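Local coordinates for carboxylase (Deinococcus radiodurans, PDB 5H80), which probably catalyses the ATP-dependent carboxylation of biotin on a carrier, through the biotin carboxylase domain of a single-chain, multidomain carboxylase, at residues V61-D66 with A87-G92; E116-A121 with T138-G143; H251-D256 with E330-D335; G389-F394 with A451-N456. All coordinates share one frame; numbering follows the deposited sequence.

Contact 1 (V61-D66 with A87-G92); sequences VYAPDD and AAYLDG
Ala63 and Ala88 bring the two backbones to their nearest approach, 6.5 Å between CA atoms, where the chain leaving strand 57-62 passes the short, weakly bonded helix 86-89. Their methyl groups touch, CB to CB at 4.2 Å, but most of the contact is made by Tyr89, whose ring reaches across to segment 61-66. With CG anti to its own carbonyl carbon (chi1 -59°), the ring heads for the turn, its hydroxyl ending between Ala63 N and the Asp66 carboxylate. Val61 O lies at the ring edge, near its plane, 3.5 Å from Tyr89 CE1. Val61 CG2 runs past the CD1 edge and Ala63 CB packs 3.7 Å from Tyr89 CE2 on the opposite edge, both displaced to the same face of the ring. Two polar groups converge on the phenol oxygen: Ala63 N donates to Tyr89 OH at 3.0 Å in a nearly straight bond (163°), and Tyr89 OH gives a weak bond of 2.6 Å to Asp66 OD2, with the carboxylate plane 86° from the ring plane. The other oxygen, Asp66 OD1, forms a salt bridge with Arg40, and His71 binds Val61 O. The contact ties helix 86-89 to the end of strand 57-62, a strand of the parallel sheet in the biotin carboxylase N-terminal region. The buried hydroxyl thus accepts from the amide just past the strand and donates weakly to a carboxylate whose negative charge Arg40 probably stabilises.

Contact 2 (E116-A121 with T138-G143); sequences ENADFA and TLDLFG
Leu139 supplies most of the apolar contact, laying its CB 3.8 Å from Ala118 CB and its CD1 3.7 Å from Ala121 CB. The CG of Leu139 stands anti to its carbonyl carbon (chi1 -61°) and, with CD1 extended beyond it (chi2 -174°), sets that branch against the first turn of helix 118-126. Both alanines point at the partner helix, and with side chains this small the backbones come close: the CA atoms of Ala118 and Leu139 are 5.4 Å apart. The contact joins the N-terminal end of helix 118-126 to the last turn of helix 136-142, the helices that flank strand 130-131 in sequence; Phe131 of that strand touches both Ala121 and Leu139. Among polar groups, Asn117 is the N-cap of helix 118-126, its OD1 accepting from Phe120 N at 3.0 Å with the donor tilted 25° from the carbonyl plane. Asp140 sets OD1 against the methyl of Ala118, 3.2 Å from CB, while its OD2 forms a salt bridge with Arg122. One water lies 3.1 Å from Glu116 O, its separation from Leu139 O too short to trust; a second makes weak bonds to Glu116 OE1 and Phe142 O, and Glu116 OE2 pairs with Arg320.

Contact 3 (H251-D256 with E330-D335); sequences HLWERD and EWCGTD. With EDO (1,2-ethanediol), chain G.
Strand 249-256, an outermost strand of the four-stranded antiparallel sheet in the ATP-binding domain, which has the ATP-grasp fold in this family, packs against the C-terminal end of helix 325-332. The backbones stay well apart, 7.3 Å between the CA atoms of Leu252 and Cys332, and side chains from both segments span most of the distance. Trp331 holds its CG anti to the backbone N (chi1 -179°), directing the far corner of its six-membered ring at the strand, where CZ3 lies 3.8 Å from Trp253 CB and 3.7 Å from Glu254 O. The two indoles are oblique to one another, planes at 60° and centroids 6.0 Å apart between the five-membered ring of Trp253 and the six-membered ring of Trp331. Cys332 SG comes to the edge of the Trp253 ring, near its plane: it is 3.6 Å from CE3 and 75° off the ring normal, a sulfur-aromatic contact beside the ring, not over its face. Leu252 CG rests against Thr334 CG2 at 4.3 Å. Within the strand, Trp253 N donates to His251 ND1 at 3.0 Å, lying in the imidazole plane, while His251 CE1 lies over one face of the Trp253 ring, toward its rim. At the helix end, Glu330 OE2 accepts from a 1,2-ethanediol, probably left from crystallisation, which also binds Arg430 of the second subunit; the same oxygen forms a salt bridge with Arg403. Strand and helix are thus joined by dispersion and sulfur-aromatic contacts, while the charged ends turn to other partners, Glu254 to Arg280 and Ala272 N.

Contact 4 (G389-F394 with A451-N456); sequences GQVQTF and AGVSTN
A classic beta bulge joins Gln392 and Thr393 to Ala451, in the two-stranded antiparallel pairing of 393-395 with 449-451 within the biotin carboxylase C-terminal region. The tight part is backbone. Ala451 O accepts two bonds, 2.6 Å from Gln392 N and 3.2 Å from Thr393 N, both donors approaching from the same face of its carbonyl plane. Ala451 N returns a bond to Thr393 O at 2.9 Å, which makes Thr393 and Ala451 a hydrogen-bonded pair. Their side chains share one face of the sheet, CB to CB at 3.6 Å. Close approach continues at Gly452, whose CA makes a CH···O contact of 3.4 Å with Gln390 O, and Gly389 CA lies 3.7 Å from Gly452 O. Away from the bulge the contact becomes looser and lies at the protein surface. Gln390 turns away, its NE2 bonded to Gly411 O, and Gln392, extended beyond CG, touches Gly452 CA with OE1 while its CB rests by Ala451 O. Val391, buried against Val408, is the inward exception: it meets Val453 where the two branched side chains cross at an angle, and Val453 CG1, anti to its own carbonyl carbon (chi1 -61°), also lies 3.6 Å from Gly389 O.

Contacts 1 and 3 are buried, contact 2 is partly buried and contact 4 lies at the surface, its centre about 25 Å from the centre of the chain. Contacts 1 and 2 adjoin, Gly92 O packing 3.9 Å from Phe120 CE1, and both serve elements around the parallel N-terminal sheet; contacts 3 and 4 stand apart, their nearest atoms about 15 Å from each other. The chemistry differs accordingly. A buried hydroxyl joins the segments in contact 1, a leucine against two alanines, with waters nearby, does so in contact 2, and aromatic and sulfur packing in contact 3. Only contact 4 is held by direct backbone-to-backbone hydrogen bonds.

Contact 1 (V61-D66 with A87-G92)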
loop_
_atom_site.group_PDB
_atom_site.type_symbol
_atom_site.label_atom_id
_atom_site.label_comp_id
_atom_site.label_asym_id
_atom_site.label_seq_id
_atom_site.Cartn_x
_atom_site.Cartn_y
_atom_site.Cartn_z
ATOM N N VAL A 61 8.948 -14.982 20.243
ATOM C CA VAL A 61 8.796 -15.336 21.642
ATOM C C VAL A 61 7.487 -14.654 22.105
ATOM O O VAL A 61 7.061 -13.546 21.619
ATOM C CB VAL A 61 10.006 -14.940 22.544
ATOM C CG1 VAL A 61 11.269 -15.781 22.260
ATOM C CG2 VAL A 61 10.332 -13.423 22.474
ATOM N N TYR A 62 6.825 -15.245 23.070
ATOM C CA TYR A 62 5.643 -14.707 23.649
ATOM C C TYR A 62 5.466 -15.041 25.124
ATOM O O TYR A 62 5.914 -16.118 25.588
ATOM C CB TYR A 62 4.323 -15.103 22.891
ATOM C CG TYR A 62 4.088 -16.586 22.835
ATOM C CD1 TYR A 62 3.121 -17.143 23.637
ATOM C CD2 TYR A 62 4.876 -17.497 22.034
ATOM C CE1 TYR A 62 2.944 -18.503 23.714
ATOM C CE2 TYR A 62 4.630 -18.911 22.057
ATOM C CZ TYR A 62 3.641 -19.364 22.894
ATOM O OH TYR A 62 3.387 -20.694 23.012
ATOM N N ALA A 63 4.894 -14.105 25.825
ATOM C CA ALA A 63 4.412 -14.308 27.196
ATOM C C ALA A 63 2.985 -14.779 27.111
ATOM O O ALA A 63 2.259 -14.427 26.157
ATOM C CB ALA A 63 4.481 -12.992 27.940
ATOM N N PRO A 64 2.506 -15.640 28.069
ATOM C CA PRO A 64 1.131 -16.049 27.936
ATOM C C PRO A 64 -0.026 -15.025 27.786
ATOM O O PRO A 64 -0.989 -15.231 27.019
ATOM C CB PRO A 64 0.911 -16.976 29.208
ATOM C CG PRO A 64 2.287 -17.291 29.715
ATOM C CD PRO A 64 3.110 -16.085 29.356
ATOM N N ASP A 65 0.058 -13.889 28.423
ATOM C CA ASP A 65 -0.924 -12.800 28.287
ATOM C C ASP A 65 -0.856 -12.084 26.933
ATOM O O ASP A 65 -1.650 -11.270 26.694
ATOM C CB ASP A 65 -0.795 -11.767 29.343
ATOM C CG ASP A 65 0.436 -10.897 29.202
ATOM O OD1 ASP A 65 1.390 -11.191 28.451
ATOM O OD2 ASP A 65 0.510 -9.944 30.034
ATOM N N ASP A 66 0.085 -12.502 26.100
ATOM C CA ASP A 66 0.300 -11.989 24.761
ATOM C C ASP A 66 -0.015 -13.044 23.756
ATOM O O ASP A 66 0.338 -12.909 22.583
ATOM C CB ASP A 66 1.755 -11.500 24.648
ATOM C CG ASP A 66 1.916 -10.257 23.752
ATOM O OD1 ASP A 66 0.878 -9.605 23.439
ATOM O OD2 ASP A 66 3.082 -9.966 23.457
ATOM N N ALA A 87 8.360 -7.618 31.560
ATOM C CA ALA A 87 9.538 -8.339 32.125
ATOM C C ALA A 87 10.061 -9.593 31.366
ATOM O O ALA A 87 11.238 -9.832 31.329
ATOM C CB ALA A 87 9.239 -8.781 33.566
ATOM N N ALA A 88 9.157 -10.414 30.885
ATOM C CA ALA A 88 9.498 -11.657 30.194
ATOM C C ALA A 88 10.300 -11.352 28.931
ATOM O O ALA A 88 11.240 -12.116 28.593
ATOM C CB ALA A 88 8.228 -12.398 29.798
ATOM N N TYR A 89 9.883 -10.287 28.223
ATOM C CA TYR A 89 10.581 -9.822 26.969
ATOM C C TYR A 89 11.883 -9.050 27.221
ATOM O O TYR A 89 12.725 -8.975 26.332
ATOM C CB TYR A 89 9.610 -8.995 26.101
ATOM C CG TYR A 89 8.331 -9.709 25.633
ATOM C CD1 TYR A 89 8.302 -10.345 24.402
ATOM C CD2 TYR A 89 7.175 -9.654 26.333
ATOM C CE1 TYR A 89 7.193 -11.017 24.019
ATOM C CE2 TYR A 89 6.020 -10.296 25.904
ATOM C CZ TYR A 89 6.045 -10.894 24.653
ATOM O OH TYR A 89 4.960 -11.554 24.185
ATOM N N LEU A 90 12.124 -8.635 28.470
ATOM C CA LEU A 90 13.313 -7.922 28.884
ATOM C C LEU A 90 14.339 -8.898 29.562
ATOM O O LEU A 90 15.452 -8.491 29.962
ATOM C CB LEU A 90 12.908 -6.815 29.877
ATOM C CG LEU A 90 11.997 -5.720 29.335
ATOM C CD1 LEU A 90 11.308 -4.876 30.427
ATOM C CD2 LEU A 90 12.817 -4.928 28.343
ATOM N N ASP A 91 13.994 -10.184 29.694
ATOM C CA ASP A 91 14.974 -11.081 30.325
ATOM C C ASP A 91 16.019 -11.497 29.287
ATOM O O ASP A 91 15.883 -12.464 28.601
ATOM C CB ASP A 91 14.254 -12.198 31.114
ATOM C CG ASP A 91 15.221 -13.133 31.844
ATOM O OD1 ASP A 91 16.450 -13.178 31.551
ATOM O OD2 ASP A 91 14.678 -13.922 32.646
ATOM N N GLY A 92 17.079 -10.705 29.212
ATOM C CA GLY A 92 18.148 -10.962 28.270
ATOM C C GLY A 92 18.676 -12.373 28.290
ATOM O O GLY A 92 18.839 -12.979 27.220
#

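Contact 2 (E116-A121 with T138-G143)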
loop_
_atom_site.group_PDB
_atom_site.type_symbol
_atom_site.label_atom_id
_atom_site.label_comp_id
_atom_site.label_asym_id
_atom_site.label_seq_id
_atom_site.Cartn_x
_atom_site.Cartn_y
_atom_site.Cartn_z
ATOM N N GLU A 116 18.267 -0.729 22.728
ATOM C CA GLU A 116 19.272 0.218 22.968
ATOM C C GLU A 116 20.217 -0.250 24.017
ATOM O O GLU A 116 21.097 0.467 24.345
ATOM C CB GLU A 116 18.583 1.531 23.423
ATOM C CG GLU A 116 17.751 2.146 22.287
ATOM C CD GLU A 116 17.292 3.565 22.610
ATOM O OE1 GLU A 116 17.636 4.136 23.704
ATOM O OE2 GLU A 116 16.596 4.144 21.748
ATOM N N ASN A 117 20.070 -1.523 24.421
ATOM C CA ASN A 117 20.908 -2.108 25.482
ATOM C C ASN A 117 22.228 -2.702 24.973
ATOM O O ASN A 117 22.289 -3.824 24.396
ATOM C CB ASN A 117 20.102 -3.106 26.190
ATOM C CG ASN A 117 20.707 -3.524 27.487
ATOM O OD1 ASN A 117 21.777 -4.076 27.524
ATOM N ND2 ASN A 117 20.053 -3.145 28.571
ATOM N N ALA A 118 23.305 -1.975 25.191
ATOM C CA ALA A 118 24.584 -2.357 24.662
ATOM C C ALA A 118 25.138 -3.724 25.252
ATOM O O ALA A 118 25.852 -4.507 24.609
ATOM C CB ALA A 118 25.566 -1.260 24.899
ATOM N N ASP A 119 24.892 -3.937 26.530
ATOM C CA ASP A 119 25.323 -5.199 27.157
ATOM C C ASP A 119 24.669 -6.408 26.483
ATOM O O ASP A 119 25.297 -7.450 26.275
ATOM C CB ASP A 119 24.849 -5.250 28.604
ATOM C CG ASP A 119 25.786 -4.567 29.570
ATOM O OD1 ASP A 119 26.906 -4.223 29.189
ATOM O OD2 ASP A 119 25.350 -4.425 30.734
ATOM N N PHE A 120 23.393 -6.204 26.128
ATOM C CA PHE A 120 22.620 -7.263 25.532
ATOM C C PHE A 120 23.221 -7.535 24.153
ATOM O O PHE A 120 23.521 -8.699 23.867
ATOM C CB PHE A 120 21.117 -7.000 25.553
ATOM C CG PHE A 120 20.322 -8.041 24.794
ATOM C CD1 PHE A 120 20.231 -9.361 25.244
ATOM C CD2 PHE A 120 19.739 -7.709 23.563
ATOM C CE1 PHE A 120 19.539 -10.306 24.524
ATOM C CE2 PHE A 120 19.041 -8.668 22.827
ATOM C CZ PHE A 120 18.941 -9.955 23.300
ATOM N N ALA A 121 23.472 -6.491 23.364
ATOM C CA ALA A 121 24.155 -6.635 22.091
ATOM C C ALA A 121 25.492 -7.404 22.196
ATOM O O ALA A 121 25.731 -8.286 21.459
ATOM C CB ALA A 121 24.341 -5.303 21.397
ATOM N N THR A 138 28.711 2.065 19.825
ATOM C CA THR A 138 27.800 3.102 19.281
ATOM C C THR A 138 26.528 3.163 20.091
ATOM O O THR A 138 25.992 4.244 20.275
ATOM C CB THR A 138 27.495 2.776 17.804
ATOM O OG1 THR A 138 28.666 2.860 17.032
ATOM C CG2 THR A 138 26.449 3.838 17.216
ATOM N N LEU A 139 25.959 2.002 20.537
ATOM C CA LEU A 139 24.812 1.953 21.427
ATOM C C LEU A 139 25.122 2.725 22.759
ATOM O O LEU A 139 24.283 3.466 23.355
ATOM C CB LEU A 139 24.371 0.496 21.747
ATOM C CG LEU A 139 23.900 -0.440 20.573
ATOM C CD1 LEU A 139 23.380 -1.768 21.067
ATOM C CD2 LEU A 139 22.783 0.238 19.791
ATOM N N ASP A 140 26.337 2.496 23.224
ATOM C CA ASP A 140 26.762 3.135 24.516
ATOM C C ASP A 140 26.837 4.623 24.354
ATOM O O ASP A 140 26.356 5.392 25.196
ATOM C CB ASP A 140 28.127 2.633 25.005
ATOM C CG ASP A 140 28.025 1.354 25.846
ATOM O OD1 ASP A 140 26.986 1.141 26.540
ATOM O OD2 ASP A 140 28.997 0.577 25.777
ATOM N N LEU A 141 27.443 5.033 23.266
ATOM C CA LEU A 141 27.530 6.435 22.918
ATOM C C LEU A 141 26.169 7.131 22.727
ATOM O O LEU A 141 25.879 8.111 23.405
ATOM C CB LEU A 141 28.404 6.588 21.722
ATOM C CG LEU A 141 29.160 7.972 21.548
ATOM C CD1 LEU A 141 30.191 7.943 20.422
ATOM C CD2 LEU A 141 28.191 9.149 21.355
ATOM N N PHE A 142 25.303 6.636 21.827
ATOM C CA PHE A 142 24.075 7.329 21.579
ATOM C C PHE A 142 23.093 7.200 22.686
ATOM O O PHE A 142 22.134 7.912 22.693
ATOM C CB PHE A 142 23.493 6.954 20.174
ATOM C CG PHE A 142 24.352 7.387 18.989
ATOM C CD1 PHE A 142 25.089 8.559 18.987
ATOM C CD2 PHE A 142 24.252 6.717 17.785
ATOM C CE1 PHE A 142 25.829 8.954 17.870
ATOM C CE2 PHE A 142 24.990 7.112 16.669
ATOM C CZ PHE A 142 25.766 8.225 16.708
ATOM N N GLY A 143 23.339 6.273 23.655
ATOM C CA GLY A 143 22.543 6.174 24.813
ATOM C C GLY A 143 23.011 7.058 25.963
ATOM O O GLY A 143 22.332 7.170 26.963
HETATM O O HOH W 1 21.833 3.220 23.107
HETATM O O HOH W 2 20.033 5.331 22.679
#

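Contact 3 (H251-D256 with E330-D335)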
loop_
_atom_site.group_PDB
_atom_site.type_symbol
_atom_site.label_atom_id
_atom_site.label_comp_id
_atom_site.label_asym_id
_atom_site.label_seq_id
_atom_site.Cartn_x
_atom_site.Cartn_y
_atom_site.Cartn_z
ATOM N N HIS A 251 20.850 8.395 3.634
ATOM C CA HIS A 251 19.685 8.927 4.241
ATOM C C HIS A 251 18.441 8.614 3.386
ATOM O O HIS A 251 18.528 8.388 2.179
ATOM C CB HIS A 251 19.776 10.378 4.568
ATOM C CG HIS A 251 19.699 11.285 3.353
ATOM N ND1 HIS A 251 18.530 11.692 2.772
ATOM C CD2 HIS A 251 20.686 11.759 2.552
ATOM C CE1 HIS A 251 18.801 12.483 1.721
ATOM N NE2 HIS A 251 20.082 12.445 1.534
ATOM N N LEU A 252 17.340 8.562 4.062
ATOM C CA LEU A 252 15.940 8.535 3.460
ATOM C C LEU A 252 15.163 9.829 3.828
ATOM O O LEU A 252 13.961 9.764 4.177
ATOM C CB LEU A 252 15.162 7.244 3.742
ATOM C CG LEU A 252 15.563 5.964 3.049
ATOM C CD1 LEU A 252 15.630 6.151 1.518
ATOM C CD2 LEU A 252 16.828 5.534 3.652
ATOM N N TRP A 253 15.841 11.004 3.850
ATOM C CA TRP A 253 15.244 12.277 4.124
ATOM C C TRP A 253 14.638 12.325 5.537
ATOM O O TRP A 253 15.097 11.602 6.432
ATOM C CB TRP A 253 14.194 12.690 2.992
ATOM C CG TRP A 253 14.934 12.779 1.637
ATOM C CD1 TRP A 253 15.583 13.849 1.105
ATOM C CD2 TRP A 253 14.947 11.762 0.640
ATOM N NE1 TRP A 253 16.044 13.541 -0.145
ATOM C CE2 TRP A 253 15.694 12.261 -0.452
ATOM C CE3 TRP A 253 14.438 10.422 0.596
ATOM C CZ2 TRP A 253 15.894 11.495 -1.634
ATOM C CZ3 TRP A 253 14.700 9.643 -0.597
ATOM C CH2 TRP A 253 15.337 10.213 -1.659
ATOM N N GLU A 254 13.560 13.061 5.708
ATOM C CA GLU A 254 13.035 13.416 6.984
ATOM C C GLU A 254 11.656 12.947 7.295
ATOM O O GLU A 254 10.812 12.687 6.403
ATOM C CB GLU A 254 13.141 14.913 7.234
ATOM C CG GLU A 254 12.087 15.878 6.738
ATOM C CD GLU A 254 11.951 15.981 5.206
ATOM O OE1 GLU A 254 12.886 15.539 4.520
ATOM O OE2 GLU A 254 10.926 16.553 4.838
ATOM N N ARG A 255 11.282 13.102 8.574
ATOM C CA ARG A 255 9.889 12.936 9.066
ATOM C C ARG A 255 9.612 13.984 10.105
ATOM O O ARG A 255 10.580 14.458 10.769
ATOM C CB ARG A 255 9.680 11.585 9.767
ATOM C CG ARG A 255 9.730 10.334 8.975
ATOM C CD ARG A 255 9.666 9.030 9.767
ATOM N NE ARG A 255 10.800 8.761 10.649
ATOM C CZ ARG A 255 11.784 7.927 10.393
ATOM N NH1 ARG A 255 11.874 7.230 9.238
ATOM N NH2 ARG A 255 12.697 7.750 11.303
ATOM N N ASP A 256 8.347 14.417 10.182
ATOM C CA ASP A 256 7.931 15.415 11.147
ATOM C C ASP A 256 6.922 14.784 12.044
ATOM O O ASP A 256 5.847 14.346 11.604
ATOM C CB ASP A 256 7.408 16.617 10.500
ATOM C CG ASP A 256 7.114 17.800 11.447
ATOM O OD1 ASP A 256 6.309 17.645 12.381
ATOM O OD2 ASP A 256 7.708 18.861 11.110
ATOM N N GLU A 330 6.553 4.292 2.786
ATOM C CA GLU A 330 5.509 4.493 1.771
ATOM C C GLU A 330 5.808 5.759 0.918
ATOM O O GLU A 330 5.535 5.754 -0.340
ATOM C CB GLU A 330 4.151 4.519 2.456
ATOM C CG GLU A 330 3.614 3.240 3.126
ATOM C CD GLU A 330 3.679 2.113 2.267
ATOM O OE1 GLU A 330 3.129 2.204 1.124
ATOM O OE2 GLU A 330 4.358 1.166 2.583
ATOM N N TRP A 331 6.253 6.852 1.539
ATOM C CA TRP A 331 6.720 8.006 0.789
ATOM C C TRP A 331 7.838 7.652 -0.217
ATOM O O TRP A 331 7.742 8.037 -1.422
ATOM C CB TRP A 331 7.150 9.143 1.736
ATOM C CG TRP A 331 7.620 10.370 1.059
ATOM C CD1 TRP A 331 7.110 10.963 -0.129
ATOM C CD2 TRP A 331 8.682 11.156 1.468
ATOM N NE1 TRP A 331 7.803 12.091 -0.413
ATOM C CE2 TRP A 331 8.757 12.274 0.583
ATOM C CE3 TRP A 331 9.548 11.129 2.607
ATOM C CZ2 TRP A 331 9.665 13.298 0.756
ATOM C CZ3 TRP A 331 10.482 12.094 2.728
ATOM C CH2 TRP A 331 10.563 13.212 1.790
ATOM N N CYS A 332 8.910 6.976 0.225
ATOM C CA CYS A 332 10.129 6.752 -0.542
ATOM C C CYS A 332 10.002 5.515 -1.456
ATOM O O CYS A 332 10.800 5.346 -2.370
ATOM C CB CYS A 332 11.341 6.619 0.366
ATOM S SG CYS A 332 11.775 8.157 1.263
ATOM N N GLY A 333 9.047 4.606 -1.187
ATOM C CA GLY A 333 8.963 3.295 -1.839
ATOM C C GLY A 333 10.166 2.451 -1.570
ATOM O O GLY A 333 11.001 2.223 -2.474
ATOM N N THR A 334 10.383 2.152 -0.267
ATOM C CA THR A 334 11.545 1.415 0.134
ATOM C C THR A 334 11.058 0.538 1.307
ATOM O O THR A 334 10.193 0.991 2.093
ATOM C CB THR A 334 12.712 2.376 0.571
ATOM O OG1 THR A 334 13.924 1.689 0.649
ATOM C CG2 THR A 334 12.627 3.024 1.932
ATOM N N ASP A 335 11.644 -0.629 1.420
ATOM C CA ASP A 335 11.495 -1.507 2.599
ATOM C C ASP A 335 12.741 -1.334 3.564
ATOM O O ASP A 335 13.889 -1.892 3.268
ATOM C CB ASP A 335 11.405 -2.913 2.153
ATOM C CG ASP A 335 11.010 -3.899 3.253
ATOM O OD1 ASP A 335 11.410 -3.667 4.472
ATOM O OD2 ASP A 335 10.259 -4.886 2.970
HETATM C C1 EDO G . 6.578 -1.273 2.073
HETATM O O1 EDO G . 6.355 -0.107 1.258
HETATM C C2 EDO G . 7.969 -1.820 2.024
HETATM O O2 EDO G . 8.173 -2.016 0.609
#

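Contact 4 (G389-F394 with A451-N456)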
loop_
_atom_site.group_PDB
_atom_site.type_symbol
_atom_site.label_atom_id
_atom_site.label_comp_id
_atom_site.label_asym_id
_atom_site.label_seq_id
_atom_site.Cartn_x
_atom_site.Cartn_y
_atom_site.Cartn_z
ATOM N N GLY A 389 -11.193 -4.567 27.994
ATOM C CA GLY A 389 -12.149 -5.181 27.137
ATOM C C GLY A 389 -11.480 -6.091 26.186
ATOM O O GLY A 389 -10.252 -6.080 26.050
ATOM N N GLN A 390 -12.298 -6.897 25.543
ATOM C CA GLN A 390 -11.843 -7.837 24.518
ATOM C C GLN A 390 -12.313 -7.232 23.216
ATOM O O GLN A 390 -13.413 -6.699 23.147
ATOM C CB GLN A 390 -12.495 -9.190 24.747
ATOM C CG GLN A 390 -12.449 -10.167 23.577
ATOM C CD GLN A 390 -13.024 -11.459 24.042
ATOM O OE1 GLN A 390 -14.105 -11.443 24.640
ATOM N NE2 GLN A 390 -12.300 -12.548 23.871
ATOM N N VAL A 391 -11.446 -7.284 22.206
ATOM C CA VAL A 391 -11.753 -6.774 20.916
ATOM C C VAL A 391 -12.770 -7.599 20.166
ATOM O O VAL A 391 -12.550 -8.776 19.866
ATOM C CB VAL A 391 -10.449 -6.594 20.116
ATOM C CG1 VAL A 391 -10.759 -6.375 18.652
ATOM C CG2 VAL A 391 -9.672 -5.448 20.778
ATOM N N GLN A 392 -13.928 -6.977 19.886
ATOM C CA GLN A 392 -15.056 -7.698 19.286
ATOM C C GLN A 392 -15.261 -7.579 17.812
ATOM O O GLN A 392 -15.719 -8.538 17.166
ATOM C CB GLN A 392 -16.389 -7.336 20.031
ATOM C CG GLN A 392 -16.474 -8.091 21.351
ATOM C CD GLN A 392 -17.236 -7.401 22.454
ATOM O OE1 GLN A 392 -17.890 -6.372 22.260
ATOM N NE2 GLN A 392 -17.141 -7.970 23.646
ATOM N N THR A 393 -14.935 -6.409 17.297
ATOM C CA THR A 393 -14.985 -6.102 15.910
ATOM C C THR A 393 -13.695 -5.296 15.684
ATOM O O THR A 393 -13.308 -4.430 16.506
ATOM C CB THR A 393 -16.222 -5.254 15.549
ATOM O OG1 THR A 393 -17.388 -5.943 16.007
ATOM C CG2 THR A 393 -16.333 -5.042 14.066
ATOM N N PHE A 394 -13.036 -5.678 14.628
ATOM C CA PHE A 394 -11.761 -5.048 14.258
ATOM C C PHE A 394 -11.542 -5.210 12.766
ATOM O O PHE A 394 -11.202 -6.270 12.316
ATOM C CB PHE A 394 -10.613 -5.701 15.070
ATOM C CG PHE A 394 -9.343 -4.900 15.052
ATOM C CD1 PHE A 394 -9.161 -3.797 15.900
ATOM C CD2 PHE A 394 -8.321 -5.223 14.153
ATOM C CE1 PHE A 394 -7.975 -3.078 15.897
ATOM C CE2 PHE A 394 -7.124 -4.472 14.116
ATOM C CZ PHE A 394 -6.958 -3.417 15.017
ATOM N N ALA A 451 -14.875 -2.451 17.832
ATOM C CA ALA A 451 -15.844 -2.623 18.948
ATOM C C ALA A 451 -15.254 -3.494 20.074
ATOM O O ALA A 451 -14.485 -4.434 19.792
ATOM C CB ALA A 451 -17.132 -3.217 18.402
ATOM N N GLY A 452 -15.612 -3.141 21.322
ATOM C CA GLY A 452 -15.251 -3.887 22.556
ATOM C C GLY A 452 -14.228 -3.171 23.428
ATOM O O GLY A 452 -14.170 -3.474 24.592
ATOM N N VAL A 453 -13.381 -2.262 22.864
ATOM C CA VAL A 453 -12.433 -1.434 23.650
ATOM C C VAL A 453 -12.547 0.032 23.240
ATOM O O VAL A 453 -13.007 0.305 22.131
ATOM C CB VAL A 453 -10.963 -1.903 23.410
ATOM C CG1 VAL A 453 -10.814 -3.311 23.852
ATOM C CG2 VAL A 453 -10.558 -1.796 21.924
ATOM N N SER A 454 -12.138 0.990 24.090
ATOM C CA SER A 454 -12.214 2.368 23.648
ATOM C C SER A 454 -10.890 2.701 22.922
ATOM O O SER A 454 -9.823 2.217 23.335
ATOM C CB SER A 454 -12.476 3.372 24.779
ATOM O OG SER A 454 -13.749 3.088 25.340
ATOM N N THR A 455 -11.004 3.581 21.945
ATOM C CA THR A 455 -9.884 4.109 21.166
ATOM C C THR A 455 -9.837 5.665 21.024
ATOM O O THR A 455 -10.814 6.428 21.273
ATOM C CB THR A 455 -9.831 3.503 19.715
ATOM O OG1 THR A 455 -10.737 4.177 18.827
ATOM C CG2 THR A 455 -10.031 1.987 19.667
ATOM N N ASN A 456 -8.700 6.090 20.476
ATOM C CA ASN A 456 -8.437 7.443 20.058
ATOM C C ASN A 456 -8.959 7.800 18.634
ATOM O O ASN A 456 -8.649 8.833 18.127
ATOM C CB ASN A 456 -6.986 7.894 20.330
ATOM C CG ASN A 456 -5.960 7.277 19.389
ATOM O OD1 ASN A 456 -6.292 6.322 18.687
ATOM N ND2 ASN A 456 -4.739 7.748 19.418
#